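Side-chain contacts in PHD-type domain-containing protein (PDB 6VHF), which is the fungal Cfp1 subunit of the histone H3K4 methyltransferase complex COMPASS, present here as its RbBP5-interacting domain with one bound zinc ion: residues A[57-61]-A[62-66]; A[133-136]-A[137-140]; A[149-152]-A[153-157]; A[166-169]-A[170-174]. All blocks are in the same frame, centred on the assembly; numbering follows the deposited sequence.

Contact 1 of 4, residues A[57-61]-A[62-66]; sequences CGYDT and RLDTV. With ZN (zinc ion), chain B.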
# COMPACT_ATOMS: atom_id res chain seq x y z
N CYS A 57 20.30 -7.18 9.70
CA CYS A 57 19.30 -6.35 9.02
C CYS A 57 17.96 -7.08 8.92
O CYS A 57 16.97 -6.66 9.52
CB CYS A 57 19.79 -5.97 7.63
SG CYS A 57 18.51 -5.06 6.65
N GLY A 58 17.93 -8.20 8.19
CA GLY A 58 16.76 -9.04 8.15
C GLY A 58 15.76 -8.71 7.04
O GLY A 58 14.76 -9.42 6.90
N TYR A 59 16.02 -7.66 6.26
CA TYR A 59 15.17 -7.29 5.15
C TYR A 59 14.96 -8.46 4.20
O TYR A 59 15.93 -9.09 3.75
CB TYR A 59 15.80 -6.10 4.41
CG TYR A 59 14.98 -5.50 3.30
CD1 TYR A 59 15.13 -5.93 1.99
CD2 TYR A 59 14.08 -4.48 3.56
CE1 TYR A 59 14.40 -5.38 0.98
CE2 TYR A 59 13.34 -3.91 2.54
CZ TYR A 59 13.51 -4.37 1.25
OH TYR A 59 12.77 -3.82 0.20
N ASP A 60 13.70 -8.76 3.91
CA ASP A 60 13.32 -9.80 2.98
C ASP A 60 13.22 -9.24 1.56
O ASP A 60 12.69 -8.14 1.35
CB ASP A 60 11.98 -10.41 3.39
CG ASP A 60 11.71 -11.74 2.75
OD1 ASP A 60 11.63 -11.80 1.50
OD2 ASP A 60 11.55 -12.73 3.51
N THR A 61 13.72 -10.01 0.58
CA THR A 61 13.74 -9.57 -0.81
C THR A 61 12.34 -9.28 -1.32
O THR A 61 12.16 -8.42 -2.20
CB THR A 61 14.39 -10.63 -1.69
OG1 THR A 61 15.61 -11.06 -1.11
CG2 THR A 61 14.67 -10.07 -3.08
N ARG A 62 11.34 -10.00 -0.82
CA ARG A 62 9.97 -9.79 -1.26
C ARG A 62 9.46 -8.41 -0.88
O ARG A 62 8.49 -7.93 -1.48
CB ARG A 62 9.05 -10.86 -0.68
CG ARG A 62 9.35 -12.27 -1.20
CD ARG A 62 8.60 -13.29 -0.38
NE ARG A 62 9.10 -13.37 0.99
CZ ARG A 62 8.72 -14.30 1.86
NH1 ARG A 62 7.83 -15.21 1.48
NH2 ARG A 62 9.23 -14.33 3.09
N LEU A 63 10.09 -7.75 0.10
CA LEU A 63 9.66 -6.42 0.51
C LEU A 63 9.86 -5.38 -0.58
O LEU A 63 9.38 -4.25 -0.43
CB LEU A 63 10.38 -5.98 1.79
CG LEU A 63 10.06 -6.81 3.04
CD1 LEU A 63 11.00 -6.51 4.20
CD2 LEU A 63 8.61 -6.62 3.49
N ASP A 64 10.54 -5.73 -1.68
CA ASP A 64 10.62 -4.80 -2.80
C ASP A 64 9.27 -4.60 -3.46
O ASP A 64 9.01 -3.54 -4.03
CB ASP A 64 11.65 -5.30 -3.80
CG ASP A 64 13.04 -5.34 -3.23
OD1 ASP A 64 13.23 -4.86 -2.09
OD2 ASP A 64 13.94 -5.88 -3.90
N THR A 65 8.39 -5.62 -3.39
CA THR A 65 7.00 -5.45 -3.80
C THR A 65 6.36 -4.23 -3.15
O THR A 65 5.59 -3.51 -3.79
CB THR A 65 6.21 -6.71 -3.44
OG1 THR A 65 6.92 -7.86 -3.89
CG2 THR A 65 4.85 -6.70 -4.10
N VAL A 66 6.68 -3.98 -1.88
CA VAL A 66 6.12 -2.83 -1.18
C VAL A 66 6.49 -1.55 -1.91
O VAL A 66 5.68 -0.61 -1.99
CB VAL A 66 6.59 -2.81 0.29
CG1 VAL A 66 6.19 -1.51 0.96
CG2 VAL A 66 6.02 -3.99 1.02
ZN ZN B . 19.81 -4.68 4.65
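Tyr59 and Leu63 form the close-packed part of this turn. CG of Tyr59 lies anti to the backbone N (chi1 -174°), which carries the ring across to Leu63 and Asp64. Leu63 CD1 sits over one ring face, toward the rim, 4.1 Å from the centroid of the Tyr59 ring, as a CH-pi contact. Leu63 CB meets the same face near its phenol end, 3.6 Å from Tyr59 CZ. The hydroxyl is then fixed at the ring edge: Tyr59 OH donates to Asp64 OD1 at 2.6 Å, nearly in line with the C-O bond. Leu63 also packs on Leu33 and Ala37 of helix 4-46.

The looser side is polar. Arg62 is exposed there, while the Asp60 carboxylate it grips side-on belongs to a buried residue. Arg62 NE meets Asp60 OD1 at 3.0 Å, and Arg62 NH2 meets Asp60 OD2 at 2.8 Å in a salt bridge. Both oxygens are approached from above the carboxylate plane. The anti lone pair of Asp60 OD1 takes the backbone N of Arg62, so this oxygen holds two donors.

Backbone bonds from Leu63 N to Asp60 O and from Asp64 N to Thr61 O close the turn. Just ahead of it, Cys57 SG binds the zinc ion at 2.4 Å. This turn leads from a ligand of the non-canonical, one-zinc finger of this Cfp1 domain into helix 64-77.

Contact 2 of 4, residues A[133-136]-A[137-140]; sequences KKCK and PHNG. With ZN (zinc ion), chain B.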
# COMPACT_ATOMS: atom_id res chain seq x y z
N LYS A 133 25.09 -6.37 8.78
CA LYS A 133 24.98 -5.83 10.13
C LYS A 133 25.02 -4.30 10.07
O LYS A 133 25.75 -3.73 9.26
CB LYS A 133 26.10 -6.35 11.04
CG LYS A 133 25.96 -7.82 11.48
CD LYS A 133 26.94 -8.18 12.62
CE LYS A 133 26.98 -9.68 12.90
NZ LYS A 133 27.15 -10.51 11.66
N LYS A 134 24.24 -3.66 10.93
CA LYS A 134 24.02 -2.21 10.88
C LYS A 134 23.79 -1.76 9.43
O LYS A 134 24.53 -0.94 8.87
CB LYS A 134 25.18 -1.46 11.52
CG LYS A 134 25.32 -1.64 13.03
CD LYS A 134 26.06 -2.91 13.38
CE LYS A 134 26.52 -2.91 14.83
NZ LYS A 134 25.41 -2.55 15.76
N CYS A 135 22.76 -2.32 8.82
CA CYS A 135 22.52 -2.08 7.41
C CYS A 135 21.95 -0.69 7.18
O CYS A 135 21.24 -0.14 8.02
CB CYS A 135 21.57 -3.13 6.84
SG CYS A 135 21.22 -2.86 5.14
N LYS A 136 22.28 -0.12 6.02
CA LYS A 136 21.95 1.27 5.71
C LYS A 136 21.09 1.41 4.46
O LYS A 136 20.22 2.29 4.41
CB LYS A 136 23.23 2.11 5.58
CG LYS A 136 23.95 2.35 6.91
CD LYS A 136 22.97 2.51 8.07
CE LYS A 136 23.60 3.24 9.24
NZ LYS A 136 22.57 3.53 10.28
N PRO A 137 21.30 0.59 3.41
CA PRO A 137 20.30 0.54 2.33
C PRO A 137 18.90 0.17 2.79
O PRO A 137 17.91 0.61 2.18
CB PRO A 137 20.88 -0.52 1.38
CG PRO A 137 22.34 -0.45 1.59
CD PRO A 137 22.55 -0.09 3.03
N HIS A 138 18.78 -0.63 3.86
CA HIS A 138 17.50 -1.03 4.42
C HIS A 138 17.31 -0.48 5.83
O HIS A 138 16.48 -1.00 6.59
CB HIS A 138 17.37 -2.56 4.44
CG HIS A 138 17.69 -3.22 3.14
ND1 HIS A 138 18.37 -4.42 3.06
CD2 HIS A 138 17.42 -2.87 1.86
CE1 HIS A 138 18.51 -4.77 1.80
NE2 HIS A 138 17.94 -3.85 1.05
N ASN A 139 18.08 0.53 6.20
CA ASN A 139 18.06 1.10 7.54
C ASN A 139 16.64 1.40 8.00
O ASN A 139 15.92 2.17 7.37
CB ASN A 139 18.90 2.37 7.55
CG ASN A 139 19.03 2.98 8.92
OD1 ASN A 139 19.33 2.28 9.90
ND2 ASN A 139 18.78 4.29 9.02
N GLY A 140 16.24 0.78 9.11
CA GLY A 140 14.93 1.01 9.70
C GLY A 140 13.75 0.59 8.84
O GLY A 140 12.71 1.25 8.86
ZN ZN B . 19.81 -4.68 4.65
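The zinc site of this domain takes two of its four ligands from one short loop: Cys135 just before a tight turn and His138 within it. Cys135 SG binds the zinc ion at 2.4 Å and His138 ND1 binds it at 2.2 Å. Cys57 and Cys130 are the other two residues of the site.

Lys136 to Asn139 form a type I beta turn, with a weak backbone bond from Asn139 N to Lys136 O. The turn brings His138 N to 3.5 Å from Cys135 SG, where it donates a hydrogen bond. SG of Cys135 is anti to its own backbone N (chi1 178°), which puts the sulfur near both the metal and this N-H. Cys135 SG meets the His138 ring obliquely, 4.5 Å from the ring centroid. Pro137 CB lies over one face of that ring, toward the rim. His138 also stacks with the ring of Tyr59.

On the outside of the turn, the side chains of Lys136 and Asn139 run side by side in the same direction. Lys136 NZ makes a weak hydrogen bond to Asn139 OD1 at 3.5 Å.

The sulfur of Cys135 thus has both the metal and a backbone N-H as partners. That N-H would be expected to stabilise negative charge on a zinc-bound thiolate.

Contact 3 of 4, residues A[149-152]-A[153-157]; sequences VRHD and IRELA
The His151 ring carries the CG of Glu155 over one face, toward the rim. This is an i to i+4 pair on one turn of helix 141-177. Glu155 CG lies 3.9 Å from the centroid of the His151 ring, a CH-pi contact. The Glu155 chain bends at chi2, which turns its carboxylate back toward the ring. Ring and carboxylate planes are 64° apart. Glu155 OE2 comes within 3.2 Å of His151 NE2, but the angle is too poor for a hydrogen bond.

Two further flat groups, the guanidinium ends of Arg150 and Arg154, also lie an i to i+4 step apart. Their planes stand 77° apart and they meet obliquely. Arg150 NH2 is 3.8 Å from Arg154 NH1, so two like charges come close on the exposed side.

The other side of the helix faces the bundle. Val149, Ile153 and Leu156 pack on helix 4-46, and the carboxylate of Asp152 bonds to His70 of helix 64-77. Regular helix bonds run beneath these side chains, including Glu155 N to His151 O at 3.0 Å. Another is straighter: Leu156 N donates to Asp152 O at 2.8 Å with an N-H...O angle of 170°, and Leu156 CG is pressed close to that oxygen, 3.0 Å from Asp152 O.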
# COMPACT_ATOMS: atom_id res chain seq x y z
N VAL A 149 3.02 2.31 4.23
CA VAL A 149 1.84 1.57 3.78
C VAL A 149 0.61 2.02 4.54
O VAL A 149 -0.44 2.30 3.95
CB VAL A 149 2.08 0.05 3.89
CG1 VAL A 149 0.82 -0.70 3.50
CG2 VAL A 149 3.23 -0.36 2.97
N ARG A 150 0.71 2.12 5.87
CA ARG A 150 -0.40 2.69 6.63
C ARG A 150 -0.75 4.09 6.13
O ARG A 150 -1.92 4.49 6.15
CB ARG A 150 -0.07 2.73 8.12
CG ARG A 150 -0.18 1.38 8.79
CD ARG A 150 0.13 1.44 10.28
NE ARG A 150 -0.78 2.33 11.00
CZ ARG A 150 -1.97 1.96 11.46
NH1 ARG A 150 -2.39 0.72 11.25
NH2 ARG A 150 -2.75 2.82 12.11
N HIS A 151 0.25 4.87 5.71
CA HIS A 151 -0.04 6.21 5.23
C HIS A 151 -0.81 6.15 3.91
O HIS A 151 -1.75 6.92 3.70
CB HIS A 151 1.25 7.03 5.08
CG HIS A 151 1.02 8.43 4.59
ND1 HIS A 151 0.41 9.40 5.38
CD2 HIS A 151 1.28 9.02 3.40
CE1 HIS A 151 0.33 10.53 4.69
NE2 HIS A 151 0.85 10.32 3.49
N ASP A 152 -0.43 5.21 3.04
CA ASP A 152 -1.11 5.06 1.76
C ASP A 152 -2.56 4.64 1.94
O ASP A 152 -3.45 5.10 1.19
CB ASP A 152 -0.36 4.07 0.88
CG ASP A 152 1.01 4.61 0.42
OD1 ASP A 152 1.26 5.83 0.53
OD2 ASP A 152 1.83 3.80 -0.07
N ILE A 153 -2.84 3.82 2.96
CA ILE A 153 -4.23 3.46 3.21
C ILE A 153 -5.04 4.70 3.53
O ILE A 153 -6.13 4.90 2.99
CB ILE A 153 -4.31 2.39 4.32
CG1 ILE A 153 -3.58 1.13 3.86
CG2 ILE A 153 -5.76 2.04 4.62
CD1 ILE A 153 -3.70 -0.04 4.82
N ARG A 154 -4.51 5.58 4.38
CA ARG A 154 -5.25 6.78 4.75
C ARG A 154 -5.44 7.71 3.56
O ARG A 154 -6.51 8.31 3.38
CB ARG A 154 -4.53 7.51 5.88
CG ARG A 154 -4.51 6.80 7.23
CD ARG A 154 -3.57 7.58 8.16
NE ARG A 154 -3.88 7.47 9.59
CZ ARG A 154 -3.22 6.67 10.42
NH1 ARG A 154 -2.23 5.92 9.94
NH2 ARG A 154 -3.54 6.62 11.72
N GLU A 155 -4.40 7.85 2.72
CA GLU A 155 -4.52 8.68 1.54
C GLU A 155 -5.55 8.11 0.55
O GLU A 155 -6.42 8.84 0.06
CB GLU A 155 -3.16 8.84 0.88
CG GLU A 155 -2.16 9.62 1.72
CD GLU A 155 -2.56 11.09 1.90
OE1 GLU A 155 -3.46 11.58 1.17
OE2 GLU A 155 -1.94 11.77 2.74
N LEU A 156 -5.48 6.80 0.29
CA LEU A 156 -6.43 6.15 -0.60
C LEU A 156 -7.86 6.27 -0.08
O LEU A 156 -8.79 6.46 -0.86
CB LEU A 156 -6.06 4.68 -0.78
CG LEU A 156 -4.74 4.39 -1.48
CD1 LEU A 156 -4.23 2.97 -1.13
CD2 LEU A 156 -4.86 4.58 -2.97
N ALA A 157 -8.05 6.12 1.24
CA ALA A 157 -9.39 6.27 1.80
C ALA A 157 -9.88 7.71 1.69
O ALA A 157 -11.07 7.95 1.43
CB ALA A 157 -9.44 5.80 3.26

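Contact 4 of 4, residues A[166-169]-A[170-174]; sequences AEQR and VRDGA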
# COMPACT_ATOMS: atom_id res chain seq x y z
N ALA A 166 -17.82 14.21 -4.57
CA ALA A 166 -18.06 14.68 -5.93
C ALA A 166 -19.28 14.01 -6.55
O ALA A 166 -20.07 14.65 -7.26
CB ALA A 166 -16.81 14.45 -6.77
N GLU A 167 -19.46 12.71 -6.30
CA GLU A 167 -20.66 12.03 -6.77
C GLU A 167 -21.91 12.70 -6.23
O GLU A 167 -22.85 12.99 -6.98
CB GLU A 167 -20.65 10.55 -6.38
CG GLU A 167 -19.68 9.76 -7.20
CD GLU A 167 -19.35 8.42 -6.60
OE1 GLU A 167 -18.22 7.96 -6.85
OE2 GLU A 167 -20.19 7.81 -5.89
N GLN A 168 -21.94 12.97 -4.92
CA GLN A 168 -23.07 13.68 -4.35
C GLN A 168 -23.25 15.06 -4.98
O GLN A 168 -24.39 15.52 -5.15
CB GLN A 168 -22.95 13.78 -2.83
CG GLN A 168 -23.90 14.79 -2.17
CD GLN A 168 -25.38 14.42 -2.28
OE1 GLN A 168 -25.77 13.48 -2.98
NE2 GLN A 168 -26.22 15.19 -1.60
N ARG A 169 -22.15 15.71 -5.37
CA ARG A 169 -22.26 17.02 -5.99
C ARG A 169 -22.89 16.93 -7.38
O ARG A 169 -23.75 17.75 -7.73
CB ARG A 169 -20.90 17.70 -6.06
CG ARG A 169 -20.68 18.75 -4.96
CD ARG A 169 -19.21 18.97 -4.70
NE ARG A 169 -18.45 18.91 -5.94
CZ ARG A 169 -17.21 18.43 -6.04
NH1 ARG A 169 -16.60 17.96 -4.96
NH2 ARG A 169 -16.59 18.41 -7.21
N VAL A 170 -22.47 15.95 -8.19
CA VAL A 170 -23.08 15.78 -9.50
C VAL A 170 -24.58 15.50 -9.37
O VAL A 170 -25.41 16.17 -10.01
CB VAL A 170 -22.36 14.68 -10.29
CG1 VAL A 170 -23.20 14.24 -11.48
CG2 VAL A 170 -20.99 15.17 -10.75
N ARG A 171 -24.95 14.54 -8.53
CA ARG A 171 -26.37 14.26 -8.31
C ARG A 171 -27.11 15.49 -7.79
O ARG A 171 -28.27 15.72 -8.15
CB ARG A 171 -26.56 13.09 -7.36
CG ARG A 171 -26.11 11.74 -7.89
CD ARG A 171 -26.54 10.67 -6.92
NE ARG A 171 -26.12 10.98 -5.55
CZ ARG A 171 -25.04 10.47 -4.96
NH1 ARG A 171 -24.26 9.62 -5.63
NH2 ARG A 171 -24.72 10.81 -3.71
N ASP A 172 -26.46 16.29 -6.93
CA ASP A 172 -27.05 17.56 -6.50
C ASP A 172 -27.28 18.51 -7.68
O ASP A 172 -28.31 19.19 -7.75
CB ASP A 172 -26.17 18.24 -5.45
CG ASP A 172 -26.27 17.60 -4.08
OD1 ASP A 172 -27.27 16.89 -3.82
OD2 ASP A 172 -25.35 17.82 -3.26
N GLY A 173 -26.32 18.58 -8.61
CA GLY A 173 -26.49 19.46 -9.76
C GLY A 173 -27.65 19.04 -10.65
O GLY A 173 -28.41 19.89 -11.12
N ALA A 174 -27.80 17.73 -10.87
CA ALA A 174 -28.88 17.22 -11.70
C ALA A 174 -30.25 17.36 -11.02
O ALA A 174 -31.26 17.55 -11.71
CB ALA A 174 -28.61 15.76 -12.05
O HOH W 1 -22.25 8.08 -4.09
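Gln168 and Arg171 are brought together by bends in both chains. The Gln168 chain leaves with CG anti to the backbone N and then turns at chi2 (66°). The fold of Arg171 at chi3 (-51°) returns its guanidinium over the preceding turn of the helix. The two side chains cross at about a right angle. Arg171 NH2 donates to Gln168 OE1 at 3.0 Å. The bond is somewhat bent, at 144°, and the acceptor is tilted from the guanidinium plane. One face of the same group lies over the backbone: Glu167 O is 3.8 Å from its plane, above the centre.

A water meets the guanidinium at its edge. It accepts from Arg171 NH1 at 3.0 Å and donates to Glu167 OE2 at 2.7 Å. It bridges two opposite charges that are too far apart for a salt bridge, with Glu167 OE2 and Arg171 NH1 4.5 Å from each other.

The amide of Gln168 also reaches the Asp172 carboxylate. Gln168 NE2 is 3.0 Å from Asp172 OD1, but the angle is too poor for a hydrogen bond. Backbone bonds such as Arg171 N to Glu167 O follow the i to i+4 pattern of the helix.

Toward helix 4-46, Glu167 OE1 bonds to Ser13 and forms a salt bridge with Arg17. Val170 packs on Glu6, Glu9 and Leu10, and Ala174 on Glu6. This joins the C-terminal part of helix 141-177 to the N-terminal part of helix 4-46.

In the fold
The four contacts follow one another along the chain without overlap. Contacts 1 and 2 sit at the zinc end, with centres about 12 Å apart, and both touch the metal. There Tyr59 and Cys57 pack against His138 and Cys135. Contact 1 leads into helix 64-77, and contact 2 ends just before helix 141-177. That long helix carries contacts 3 and 4, whose centres lie about 26 Å apart. Val66 of contact 1 packs on Val149 of contact 3, joining the two helices. Contact 4 is farthest from the zinc, about 50 Å from contact 2 between centres. The zinc thus ties loops together at one end of an elongated helical domain.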